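PDB 3TQW: methionine-binding protein from Coxiella burnetii, which probably captures methionine in the periplasm and delivers it to the membrane part of an ABC transporter, and holds methionine between two lobes in this crystal. Local coordinates for residues 5-10 with 16-21; 23-26 with 32-35; 53-58 with 211-216; 62-67 with 73-78. All blocks are in the same frame, centred on the assembly; numbering follows the deposited sequence.

Contact 1: residues 5-10 with 16-21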
loop_
_atom_site.group_PDB
_atom_site.type_symbol
_atom_site.label_atom_id
_atom_site.label_comp_id
_atom_site.label_asym_id
_atom_site.label_seq_id
_atom_site.Cartn_x
_atom_site.Cartn_y
_atom_site.Cartn_z
ATOM N N VAL A 5 4.474 5.092 23.266
ATOM C CA VAL A 5 4.765 5.228 21.839
ATOM C C VAL A 5 3.509 5.348 20.975
ATOM O O VAL A 5 2.651 4.460 20.967
ATOM C CB VAL A 5 5.632 4.060 21.310
ATOM C CG1 VAL A 5 5.831 4.201 19.810
ATOM C CG2 VAL A 5 6.976 4.026 22.018
ATOM N N ARG A 6 3.413 6.444 20.230
ATOM C CA ARG A 6 2.269 6.666 19.358
ATOM C C ARG A 6 2.616 6.270 17.932
ATOM O O ARG A 6 3.593 6.760 17.363
ATOM C CB ARG A 6 1.820 8.129 19.435
ATOM C CG ARG A 6 1.136 8.474 20.756
ATOM C CD ARG A 6 1.139 9.970 21.034
ATOM N NE ARG A 6 0.391 10.730 20.036
ATOM C CZ ARG A 6 -0.894 11.057 20.143
ATOM N NH1 ARG A 6 -1.595 10.680 21.209
ATOM N NH2 ARG A 6 -1.481 11.764 19.180
ATOM N N VAL A 7 1.805 5.387 17.352
ATOM C CA VAL A 7 2.046 4.883 16.002
ATOM C C VAL A 7 0.849 5.145 15.090
ATOM O O VAL A 7 -0.275 4.767 15.412
ATOM C CB VAL A 7 2.314 3.367 16.018
ATOM C CG1 VAL A 7 2.629 2.872 14.619
ATOM C CG2 VAL A 7 3.450 3.034 16.980
ATOM N N GLY A 8 1.100 5.779 13.947
ATOM C CA GLY A 8 0.046 6.107 13.007
ATOM C C GLY A 8 -0.182 5.007 11.991
ATOM O O GLY A 8 0.762 4.466 11.415
ATOM N N THR A 9 -1.449 4.660 11.785
ATOM C CA THR A 9 -1.819 3.672 10.779
ATOM C C THR A 9 -3.015 4.185 9.982
ATOM O O THR A 9 -3.651 5.175 10.353
ATOM C CB THR A 9 -2.204 2.329 11.421
ATOM O OG1 THR A 9 -3.338 2.521 12.280
ATOM C CG2 THR A 9 -1.041 1.777 12.247
ATOM N N ILE A 10 -3.315 3.514 8.877
ATOM C CA ILE A 10 -4.532 3.786 8.134
ATOM C C ILE A 10 -5.614 2.862 8.668
ATOM O O ILE A 10 -5.399 1.651 8.799
ATOM C CB ILE A 10 -4.341 3.531 6.627
ATOM C CG1 ILE A 10 -3.305 4.507 6.058
ATOM C CG2 ILE A 10 -5.677 3.674 5.891
ATOM C CD1 ILE A 10 -3.782 5.958 6.020
ATOM N N GLN A 16 -5.864 -3.406 12.226
ATOM C CA GLN A 16 -6.081 -4.662 12.947
ATOM C C GLN A 16 -4.754 -5.372 13.167
ATOM O O GLN A 16 -4.492 -5.896 14.247
ATOM C CB GLN A 16 -7.040 -5.584 12.190
ATOM C CG GLN A 16 -8.448 -5.040 12.083
ATOM C CD GLN A 16 -9.392 -5.981 11.356
ATOM O OE1 GLN A 16 -10.196 -5.547 10.537
ATOM N NE2 GLN A 16 -9.307 -7.271 11.663
ATOM N N LEU A 17 -3.921 -5.386 12.133
ATOM C CA LEU A 17 -2.603 -5.985 12.240
ATOM C C LEU A 17 -1.820 -5.286 13.350
ATOM O O LEU A 17 -1.184 -5.934 14.187
ATOM C CB LEU A 17 -1.855 -5.890 10.905
ATOM C CG LEU A 17 -0.492 -6.583 10.897
ATOM C CD1 LEU A 17 -0.684 -8.094 10.963
ATOM C CD2 LEU A 17 0.311 -6.199 9.665
HETATM N N MSE A 18 -1.872 -3.958 13.364
HETATM C CA MSE A 18 -1.144 -3.197 14.373
HETATM C C MSE A 18 -1.691 -3.452 15.780
HETATM O O MSE A 18 -0.952 -3.383 16.760
HETATM C CB MSE A 18 -1.156 -1.703 14.056
HETATM C CG MSE A 18 -0.386 -0.852 15.074
HETATM SE SE MSE A 18 1.539 -1.237 15.157
HETATM C CE MSE A 18 2.065 -0.472 13.443
ATOM N N GLU A 19 -2.981 -3.757 15.883
ATOM C CA GLU A 19 -3.566 -4.064 17.189
ATOM C C GLU A 19 -2.912 -5.314 17.777
ATOM O O GLU A 19 -2.675 -5.395 18.979
ATOM C CB GLU A 19 -5.080 -4.269 17.105
ATOM C CG GLU A 19 -5.890 -2.994 16.930
ATOM C CD GLU A 19 -6.075 -2.204 18.218
ATOM O OE1 GLU A 19 -5.607 -2.653 19.292
ATOM O OE2 GLU A 19 -6.698 -1.126 18.148
ATOM N N VAL A 20 -2.634 -6.298 16.929
ATOM C CA VAL A 20 -1.979 -7.505 17.396
ATOM C C VAL A 20 -0.531 -7.185 17.762
ATOM O O VAL A 20 -0.010 -7.657 18.772
ATOM C CB VAL A 20 -2.040 -8.631 16.344
ATOM C CG1 VAL A 20 -1.248 -9.848 16.827
ATOM C CG2 VAL A 20 -3.490 -9.014 16.072
ATOM N N ALA A 21 0.113 -6.362 16.947
ATOM C CA ALA A 21 1.489 -5.964 17.233
ATOM C C ALA A 21 1.560 -5.227 18.567
ATOM O O ALA A 21 2.517 -5.386 19.330
ATOM C CB ALA A 21 2.038 -5.103 16.110
#

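Contact 2: residues 23-26 with 32-35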
loop_
_atom_site.group_PDB
_atom_site.type_symbol
_atom_site.label_atom_id
_atom_site.label_comp_id
_atom_site.label_asym_id
_atom_site.label_seq_id
_atom_site.Cartn_x
_atom_site.Cartn_y
_atom_site.Cartn_z
ATOM N N GLN A 23 -0.358 -5.688 21.179
ATOM C CA GLN A 23 -0.468 -6.666 22.246
ATOM C C GLN A 23 0.871 -7.346 22.482
ATOM O O GLN A 23 1.288 -7.537 23.624
ATOM C CB GLN A 23 -1.516 -7.722 21.901
ATOM C CG GLN A 23 -2.934 -7.200 21.820
ATOM C CD GLN A 23 -3.839 -8.149 21.050
ATOM O OE1 GLN A 23 -4.675 -7.720 20.247
ATOM N NE2 GLN A 23 -3.661 -9.447 21.277
ATOM N N VAL A 24 1.527 -7.738 21.395
ATOM C CA VAL A 24 2.850 -8.344 21.482
ATOM C C VAL A 24 3.824 -7.370 22.142
ATOM O O VAL A 24 4.612 -7.756 23.003
ATOM C CB VAL A 24 3.374 -8.737 20.085
ATOM C CG1 VAL A 24 4.872 -9.084 20.136
ATOM C CG2 VAL A 24 2.563 -9.908 19.536
ATOM N N ALA A 25 3.754 -6.105 21.737
ATOM C CA ALA A 25 4.630 -5.078 22.282
ATOM C C ALA A 25 4.513 -5.028 23.805
ATOM O O ALA A 25 5.523 -4.983 24.510
ATOM C CB ALA A 25 4.304 -3.725 21.674
ATOM N N LEU A 26 3.281 -5.063 24.312
ATOM C CA LEU A 26 3.064 -4.983 25.754
ATOM C C LEU A 26 3.457 -6.276 26.454
ATOM O O LEU A 26 4.191 -6.255 27.448
ATOM C CB LEU A 26 1.609 -4.613 26.088
ATOM C CG LEU A 26 1.299 -4.495 27.588
ATOM C CD1 LEU A 26 2.166 -3.429 28.216
ATOM C CD2 LEU A 26 -0.178 -4.198 27.852
ATOM N N HIS A 32 4.313 0.115 25.802
ATOM C CA HIS A 32 2.972 0.644 25.590
ATOM C C HIS A 32 2.900 1.374 24.258
ATOM O O HIS A 32 3.617 2.352 24.032
ATOM C CB HIS A 32 2.582 1.618 26.703
ATOM C CG HIS A 32 2.384 0.964 28.033
ATOM N ND1 HIS A 32 1.273 0.204 28.329
ATOM C CD2 HIS A 32 3.153 0.959 29.147
ATOM C CE1 HIS A 32 1.368 -0.244 29.570
ATOM N NE2 HIS A 32 2.497 0.202 30.088
ATOM N N VAL A 33 2.022 0.894 23.390
ATOM C CA VAL A 33 1.837 1.469 22.067
ATOM C C VAL A 33 0.415 1.994 21.927
ATOM O O VAL A 33 -0.547 1.264 22.146
ATOM C CB VAL A 33 2.068 0.420 20.979
ATOM C CG1 VAL A 33 1.717 0.996 19.608
ATOM C CG2 VAL A 33 3.515 -0.079 21.015
ATOM N N ASN A 34 0.291 3.266 21.575
ATOM C CA ASN A 34 -1.008 3.865 21.307
ATOM C C ASN A 34 -1.199 4.042 19.798
ATOM O O ASN A 34 -0.436 4.758 19.151
ATOM C CB ASN A 34 -1.124 5.209 22.029
ATOM C CG ASN A 34 -2.503 5.836 21.888
ATOM O OD1 ASN A 34 -3.461 5.181 21.478
ATOM N ND2 ASN A 34 -2.609 7.116 22.240
ATOM N N ILE A 35 -2.204 3.375 19.240
ATOM C CA ILE A 35 -2.439 3.420 17.796
ATOM C C ILE A 35 -3.279 4.642 17.419
ATOM O O ILE A 35 -4.379 4.831 17.936
ATOM C CB ILE A 35 -3.138 2.127 17.298
ATOM C CG1 ILE A 35 -2.259 0.912 17.597
ATOM C CG2 ILE A 35 -3.454 2.225 15.809
ATOM C CD1 ILE A 35 -2.952 -0.418 17.413
#

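Contact 3: residues 53-58 with 211-216. With MET (methionine), chain C.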
loop_
_atom_site.group_PDB
_atom_site.type_symbol
_atom_site.label_atom_id
_atom_site.label_comp_id
_atom_site.label_asym_id
_atom_site.label_seq_id
_atom_site.Cartn_x
_atom_site.Cartn_y
_atom_site.Cartn_z
ATOM N N VAL A 53 2.557 11.767 16.087
ATOM C CA VAL A 53 2.870 10.360 16.321
ATOM C C VAL A 53 4.390 10.207 16.330
ATOM O O VAL A 53 5.110 11.108 15.895
ATOM C CB VAL A 53 2.266 9.431 15.239
ATOM C CG1 VAL A 53 0.738 9.552 15.207
ATOM C CG2 VAL A 53 2.861 9.752 13.871
ATOM N N ASP A 54 4.871 9.073 16.832
ATOM C CA ASP A 54 6.309 8.824 16.947
ATOM C C ASP A 54 6.806 7.873 15.863
ATOM O O ASP A 54 8.008 7.751 15.626
ATOM C CB ASP A 54 6.622 8.237 18.324
ATOM C CG ASP A 54 6.161 9.139 19.447
ATOM O OD1 ASP A 54 6.509 10.339 19.410
ATOM O OD2 ASP A 54 5.433 8.657 20.347
ATOM N N ALA A 55 5.867 7.185 15.227
ATOM C CA ALA A 55 6.171 6.329 14.096
ATOM C C ALA A 55 4.899 6.167 13.294
ATOM O O ALA A 55 3.817 6.492 13.774
ATOM C CB ALA A 55 6.668 4.967 14.568
ATOM N N ASN A 56 5.028 5.671 12.070
ATOM C CA ASN A 56 3.856 5.251 11.326
ATOM C C ASN A 56 4.144 3.984 10.539
ATOM O O ASN A 56 5.299 3.660 10.269
ATOM C CB ASN A 56 3.268 6.381 10.456
ATOM C CG ASN A 56 4.189 6.822 9.321
ATOM O OD1 ASN A 56 4.852 6.007 8.675
ATOM N ND2 ASN A 56 4.223 8.131 9.071
HETATM N N MSE A 57 3.090 3.241 10.230
HETATM C CA MSE A 57 3.212 2.022 9.449
HETATM C C MSE A 57 2.059 1.987 8.462
HETATM O O MSE A 57 0.958 1.552 8.808
HETATM C CB MSE A 57 3.144 0.785 10.349
HETATM C CG MSE A 57 3.329 -0.528 9.567
HETATM SE SE MSE A 57 2.359 -2.053 10.336
HETATM C CE MSE A 57 0.525 -1.437 10.013
ATOM N N PHE A 58 2.299 2.450 7.240
ATOM C CA PHE A 58 1.224 2.522 6.258
ATOM C C PHE A 58 1.692 2.585 4.808
ATOM O O PHE A 58 0.877 2.462 3.891
ATOM C CB PHE A 58 0.344 3.745 6.533
ATOM C CG PHE A 58 0.906 5.025 5.981
ATOM C CD1 PHE A 58 1.920 5.698 6.649
ATOM C CD2 PHE A 58 0.424 5.557 4.793
ATOM C CE1 PHE A 58 2.450 6.876 6.135
ATOM C CE2 PHE A 58 0.949 6.735 4.277
ATOM C CZ PHE A 58 1.960 7.393 4.949
ATOM N N PRO A 211 15.436 2.710 20.653
ATOM C CA PRO A 211 15.227 1.270 20.847
ATOM C C PRO A 211 13.748 0.891 20.931
ATOM O O PRO A 211 13.382 -0.191 20.504
ATOM C CB PRO A 211 15.929 0.986 22.183
ATOM C CG PRO A 211 15.946 2.294 22.890
ATOM C CD PRO A 211 16.123 3.328 21.803
ATOM N N ARG A 212 12.908 1.770 21.461
ATOM C CA ARG A 212 11.481 1.453 21.557
ATOM C C ARG A 212 10.818 1.409 20.180
ATOM O O ARG A 212 9.933 0.589 19.931
ATOM C CB ARG A 212 10.771 2.452 22.467
ATOM C CG ARG A 212 11.376 2.540 23.851
ATOM C CD ARG A 212 11.086 3.894 24.463
ATOM N NE ARG A 212 9.723 3.977 24.963
ATOM C CZ ARG A 212 9.044 5.112 25.086
ATOM N NH1 ARG A 212 9.598 6.260 24.727
ATOM N NH2 ARG A 212 7.804 5.097 25.559
ATOM N N LEU A 213 11.240 2.299 19.288
ATOM C CA LEU A 213 10.735 2.273 17.916
ATOM C C LEU A 213 11.252 1.049 17.146
ATOM O O LEU A 213 10.517 0.444 16.362
ATOM C CB LEU A 213 11.072 3.579 17.190
ATOM C CG LEU A 213 10.576 4.830 17.926
ATOM C CD1 LEU A 213 10.912 6.110 17.166
ATOM C CD2 LEU A 213 9.074 4.728 18.177
ATOM N N LYS A 214 12.510 0.681 17.375
ATOM C CA LYS A 214 13.060 -0.543 16.799
ATOM C C LYS A 214 12.310 -1.775 17.306
ATOM O O LYS A 214 12.118 -2.740 16.574
ATOM C CB LYS A 214 14.548 -0.685 17.128
ATOM C CG LYS A 214 15.457 0.326 16.440
ATOM C CD LYS A 214 16.921 0.006 16.736
ATOM C CE LYS A 214 17.866 0.955 16.021
ATOM N NZ LYS A 214 19.295 0.632 16.310
ATOM N N GLN A 215 11.894 -1.740 18.567
ATOM C CA GLN A 215 11.123 -2.844 19.139
ATOM C C GLN A 215 9.761 -3.026 18.466
ATOM O O GLN A 215 9.254 -4.141 18.377
ATOM C CB GLN A 215 10.984 -2.679 20.653
ATOM C CG GLN A 215 12.283 -2.960 21.381
ATOM C CD GLN A 215 12.267 -2.459 22.814
ATOM O OE1 GLN A 215 11.223 -2.079 23.338
ATOM N NE2 GLN A 215 13.431 -2.437 23.444
ATOM N N LEU A 216 9.187 -1.934 17.979
ATOM C CA LEU A 216 7.934 -2.006 17.239
ATOM C C LEU A 216 8.114 -2.805 15.948
ATOM O O LEU A 216 7.244 -3.591 15.570
ATOM C CB LEU A 216 7.415 -0.599 16.931
ATOM C CG LEU A 216 6.074 -0.493 16.211
ATOM C CD1 LEU A 216 4.970 -1.156 17.024
ATOM C CD2 LEU A 216 5.741 0.966 15.934
HETATM N N MET C . -0.471 -0.451 2.125
HETATM C CA MET C . -0.367 0.191 0.809
HETATM C C MET C . 0.192 -0.809 -0.199
HETATM O O MET C . 1.070 -1.599 0.144
HETATM C CB MET C . 0.541 1.426 0.901
HETATM C CG MET C . 0.702 2.231 -0.392
HETATM S SD MET C . 1.792 3.662 -0.171
HETATM C CE MET C . 0.791 4.633 0.954
HETATM O OXT MET C . -0.211 -0.861 -1.364
#

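Contact 4: residues 62-67 with 73-78. With MET (methionine), chain C.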
loop_
_atom_site.group_PDB
_atom_site.type_symbol
_atom_site.label_atom_id
_atom_site.label_comp_id
_atom_site.label_asym_id
_atom_site.label_seq_id
_atom_site.Cartn_x
_atom_site.Cartn_y
_atom_site.Cartn_z
ATOM N N PRO A 62 8.827 3.908 -2.067
ATOM C CA PRO A 62 8.578 4.877 -3.144
ATOM C C PRO A 62 7.573 5.961 -2.743
ATOM O O PRO A 62 7.744 7.121 -3.118
ATOM C CB PRO A 62 8.006 4.008 -4.271
ATOM C CG PRO A 62 8.629 2.651 -4.021
ATOM C CD PRO A 62 8.614 2.522 -2.519
ATOM N N TYR A 63 6.537 5.597 -1.998
ATOM C CA TYR A 63 5.607 6.601 -1.500
ATOM C C TYR A 63 6.313 7.582 -0.556
ATOM O O TYR A 63 6.121 8.793 -0.643
ATOM C CB TYR A 63 4.413 5.952 -0.797
ATOM C CG TYR A 63 3.326 6.949 -0.471
ATOM C CD1 TYR A 63 3.387 7.715 0.690
ATOM C CD2 TYR A 63 2.250 7.141 -1.331
ATOM C CE1 TYR A 63 2.391 8.646 0.992
ATOM C CE2 TYR A 63 1.247 8.062 -1.037
ATOM C CZ TYR A 63 1.330 8.813 0.120
ATOM O OH TYR A 63 0.345 9.733 0.414
ATOM N N LEU A 64 7.131 7.050 0.347
ATOM C CA LEU A 64 7.863 7.884 1.298
ATOM C C LEU A 64 8.794 8.857 0.581
ATOM O O LEU A 64 8.812 10.053 0.877
ATOM C CB LEU A 64 8.670 7.004 2.258
ATOM C CG LEU A 64 9.561 7.741 3.254
ATOM C CD1 LEU A 64 8.750 8.777 4.033
ATOM C CD2 LEU A 64 10.241 6.748 4.206
ATOM N N LYS A 65 9.569 8.334 -0.362
ATOM C CA LYS A 65 10.478 9.157 -1.145
ATOM C C LYS A 65 9.718 10.238 -1.902
ATOM O O LYS A 65 10.163 11.382 -1.981
ATOM C CB LYS A 65 11.281 8.291 -2.120
ATOM C CG LYS A 65 12.236 7.319 -1.431
ATOM C CD LYS A 65 12.929 6.410 -2.439
ATOM C CE LYS A 65 13.933 5.487 -1.751
ATOM N NZ LYS A 65 14.529 4.497 -2.696
ATOM N N ALA A 66 8.569 9.877 -2.464
ATOM C CA ALA A 66 7.778 10.847 -3.215
ATOM C C ALA A 66 7.254 11.974 -2.317
ATOM O O ALA A 66 7.363 13.154 -2.666
ATOM C CB ALA A 66 6.634 10.154 -3.960
ATOM N N GLN A 67 6.704 11.628 -1.157
ATOM C CA GLN A 67 6.193 12.667 -0.261
ATOM C C GLN A 67 7.306 13.511 0.373
ATOM O O GLN A 67 7.109 14.694 0.643
ATOM C CB GLN A 67 5.232 12.124 0.807
ATOM C CG GLN A 67 4.413 13.262 1.444
ATOM C CD GLN A 67 3.299 12.809 2.374
ATOM O OE1 GLN A 67 3.399 11.777 3.039
ATOM N NE2 GLN A 67 2.231 13.612 2.444
ATOM N N TYR A 73 9.963 16.426 4.410
ATOM C CA TYR A 73 9.999 15.765 5.713
ATOM C C TYR A 73 11.339 15.080 5.963
ATOM O O TYR A 73 11.911 14.470 5.062
ATOM C CB TYR A 73 8.894 14.709 5.817
ATOM C CG TYR A 73 7.488 15.239 5.681
ATOM C CD1 TYR A 73 7.110 16.440 6.273
ATOM C CD2 TYR A 73 6.537 14.539 4.953
ATOM C CE1 TYR A 73 5.820 16.920 6.142
ATOM C CE2 TYR A 73 5.252 15.012 4.819
ATOM C CZ TYR A 73 4.898 16.198 5.412
ATOM O OH TYR A 73 3.610 16.660 5.268
ATOM N N LYS A 74 11.823 15.169 7.194
ATOM C CA LYS A 74 13.001 14.410 7.600
ATOM C C LYS A 74 12.563 13.121 8.296
ATOM O O LYS A 74 12.498 13.043 9.524
ATOM C CB LYS A 74 13.916 15.258 8.486
ATOM C CG LYS A 74 14.436 16.511 7.776
ATOM C CD LYS A 74 15.583 17.168 8.530
ATOM C CE LYS A 74 15.155 17.639 9.914
ATOM N NZ LYS A 74 14.146 18.737 9.870
ATOM N N ILE A 75 12.253 12.119 7.478
ATOM C CA ILE A 75 11.703 10.853 7.932
ATOM C C ILE A 75 12.468 9.730 7.265
ATOM O O ILE A 75 12.852 9.848 6.105
ATOM C CB ILE A 75 10.228 10.725 7.504
ATOM C CG1 ILE A 75 9.356 11.720 8.271
ATOM C CG2 ILE A 75 9.734 9.294 7.693
ATOM C CD1 ILE A 75 7.953 11.868 7.689
ATOM N N VAL A 76 12.672 8.631 7.983
ATOM C CA VAL A 76 13.398 7.493 7.442
ATOM C C VAL A 76 12.703 6.191 7.813
ATOM O O VAL A 76 11.974 6.127 8.807
ATOM C CB VAL A 76 14.848 7.443 7.978
ATOM C CG1 VAL A 76 15.630 8.656 7.509
ATOM C CG2 VAL A 76 14.852 7.353 9.508
ATOM N N SER A 77 12.937 5.153 7.017
ATOM C CA SER A 77 12.446 3.819 7.339
ATOM C C SER A 77 13.398 3.154 8.323
ATOM O O SER A 77 14.614 3.284 8.190
ATOM C CB SER A 77 12.350 2.963 6.071
ATOM O OG SER A 77 12.158 1.597 6.409
ATOM N N ILE A 78 12.852 2.452 9.314
ATOM C CA ILE A 78 13.690 1.640 10.199
ATOM C C ILE A 78 13.427 0.138 10.054
ATOM O O ILE A 78 13.887 -0.664 10.868
ATOM C CB ILE A 78 13.567 2.068 11.673
ATOM C CG1 ILE A 78 12.106 2.055 12.130
ATOM C CG2 ILE A 78 14.165 3.453 11.853
ATOM C CD1 ILE A 78 11.937 2.149 13.652
HETATM N N MET C . -0.471 -0.451 2.125
HETATM C CA MET C . -0.367 0.191 0.809
HETATM C C MET C . 0.192 -0.809 -0.199
HETATM O O MET C . 1.070 -1.599 0.144
HETATM C CB MET C . 0.541 1.426 0.901
HETATM C CG MET C . 0.702 2.231 -0.392
HETATM S SD MET C . 1.792 3.662 -0.171
HETATM C CE MET C . 0.791 4.633 0.954
HETATM O OXT MET C . -0.211 -0.861 -1.364
#

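Contact 1: residues 5-10 with 16-21
In the beta-alpha-beta unit made by strand 5-10, helix 13-29 and strand 33-38, Met18 of the helix drops onto Val7 and Thr9 of the first strand. Met18 is present as selenomethionine. Its CG stands anti to the backbone N (chi1 -179°), which aims the chain at the sheet, and bends at chi2 and chi3 then turn CE round until CB, CG and CE all lie near Thr9 CG2. CE meets Val7 CG1 at 3.6 Å, the two side chains crossing at about a right angle. Nearer the helix backbone, Met18 CG rests 3.9 Å from Thr9 CG2. The same threonine methyl also lies 4.0 Å from Met18 CE, fitting inside the bend of the long side chain. Val7 and Met18 were each modelled in two conformers, so all these Met18 distances describe one copy and their exact lengths are doubtful. Thr9 divides its chemistry: CG2 packs under Met18, while OG1, placed between backbone N and carbonyl carbon (chi1 61°), is hydrogen-bonded to Thr15 OG1 near the start of the helix. Ile10 O is bonded to that same Thr15 hydroxyl. Ile35 of strand 33-38 and Met57 of strand 55-60 also touch Met18, and Leu216 of helix 211-220 touches Val7. No hydrogen bond links residues 5-10 to 16-21. These two segments thus meet through buried apolar atoms, while the polar tie between strand and helix runs through Thr15; the two conformers modelled for Met18 are consistent with a contact that has no directed bond to break.

Contact 2: residues 23-26 with 32-35
Two kinds of interaction join Leu26 and Ala25, on the second half of helix 13-29, to His32 and Val33, where the chain turns back into strand 33-38. The first is a CH-pi contact. Leu26 CD1 stands over one face of the His32 imidazole, 3.9 Å from the ring centroid and 29° off its normal. The methyl is displaced to the CE1 side: CE1 is 3.6 Å from Leu26 CD1, with ND1 almost as near. Although the CA-CB bond of His32 leads away from the helix, its CG lies beside the backbone N (chi1 -69°), and the ring comes back far enough to take the leucine methyl on its face. Both residues are exposed, and both also touch a crystal neighbour, which may influence how they settle. The second kind is plain apolar packing. Ala25 CB meets Val33 CG2 at 3.8 Å; both residues point at each other and are buried. No hydrogen bond links 23-26 to 32-35, but polar atoms close by are engaged: Ala25 and Leu31 share a backbone bond at the helix end, and Val33 O accepts one from Lys22 NZ. Strand 33-38 is an edge strand of its sheet within this chain. His32 and Asn34 are bonded through their backbones to Val5 of strand 5-10, Val33 rests on Val7 of that strand, and Ile35 touches Thr9, with helix 13-29 spanning both strands.

Contact 3: residues 53-58 with 211-216
Ala55, at the start of strand 55-60, and the preceding Asp54 meet Leu213; further along the strand the aromatic ring of Phe58 lies in the methionine pocket. The fold is that of the two-lobed periplasmic binding proteins, and here helix 211-220 packs on the central sheet of one lobe. The edge of the Phe58 ring receives Asn56 CG in its plane, while CE of the bound methionine approaches obliquely, 3.9 Å from Phe58 CE2. Ile10 and, from helix 44-49, Pro44 and Asn45 also touch the ring. The second flat group, the Asp54 carboxylate, is turned to its own sheet: OD2 is hydrogen-bonded to Arg6 N, and OD1 has a long, weak ion pair with Arg204 NH2. Arg212 NH1, of opposite charge, stays 6.5 Å from Asp54 OD2 and makes no contact with it. Leu213 makes most of the helix's side of the contact. With CG anti to the carbonyl carbon (chi1 -55°), it lays both methyls on the strand: CD1 comes 3.7 Å from Asp54 O, and CD2 reaches Ala55 CB at 4.3 Å. One helical turn further, Leu216 CD2 approaches the same Ala55 CB, though Leu216 was modelled in two conformers and this is one of them. Ala55 CB thus faces two leucines, whereas Asn56 points to the other side of the sheet, its ND2 bonded to Asn45 OD1. At the pocket end, the backbone takes part directly: Phe58 O lies 3.2 Å from CB of the bound methionine.

Contact 4: residues 62-67 with 73-78
Leu64 against Ile75 and Gln67 against Tyr73 make the close half of this packing between helix 61-71 and the segment that enters strand 75-83; the short helix and strand segments run nearly antiparallel, at 167° with axes 9.7 Å apart. Leu64 CD1 meets Ile75 CG2 at 3.8 Å. One turn on from Tyr63, the Gln67 amide comes to the edge of the ring of Tyr73, in the loop just before the strand, Gln67 CD being 3.8 Å from Tyr73 CE2 and near the ring plane; amide and ring stand 75° apart. An extended Gln67 chain, with CG anti to the backbone N (chi1 -163°), carries the amide there. Both amide ends are engaged, OE1 with Asn45 ND2 and NE2 with Asn42 O, while Tyr73 OH is bonded to Glu46 OE1. Further along the strand the fit is looser: Leu64 CD2 only approaches Ser77 N, at 4.2 Å, and Ser77 OG is bonded to Gly79 N. Lys65 and Lys74 lie on the exposed side. From another face of the helix, Tyr63 reaches the bound methionine, whose CE lies 3.6 Å above the ring plane, offset toward the rim, while its SD is 3.5 Å from Tyr63 CB. This is a Met-aromatic contact. Apolar contact thus joins helix and strand, while the bonds to Asn42 and Asn45 fix the rotation of the Gln67 amide, one turn from the ligand-touching Tyr63.

All four contacts dress the six-stranded sheet of one lobe. Contacts 1 and 2 share helix 13-29 and neighbouring strands; the same helix passes from a buried, wholly apolar seat at 16-21 to a partly buried contact in which a buried alanine-valine pair adjoins an exposed leucine-histidine pair. Contact 3, buried like contact 1, adds strand 55-60 beside strand 5-10: Arg6 O and Asp54 N probably form a hydrogen bond. Contact 4, about 24 Å from contact 2 between centres, mixes apolar packing with an amide-ring edge and lies only partly buried. Contacts 3 and 4 meet at Phe58 and Tyr63, and both touch the bound methionine, whereas contact 2 lies farthest from the chain's centre.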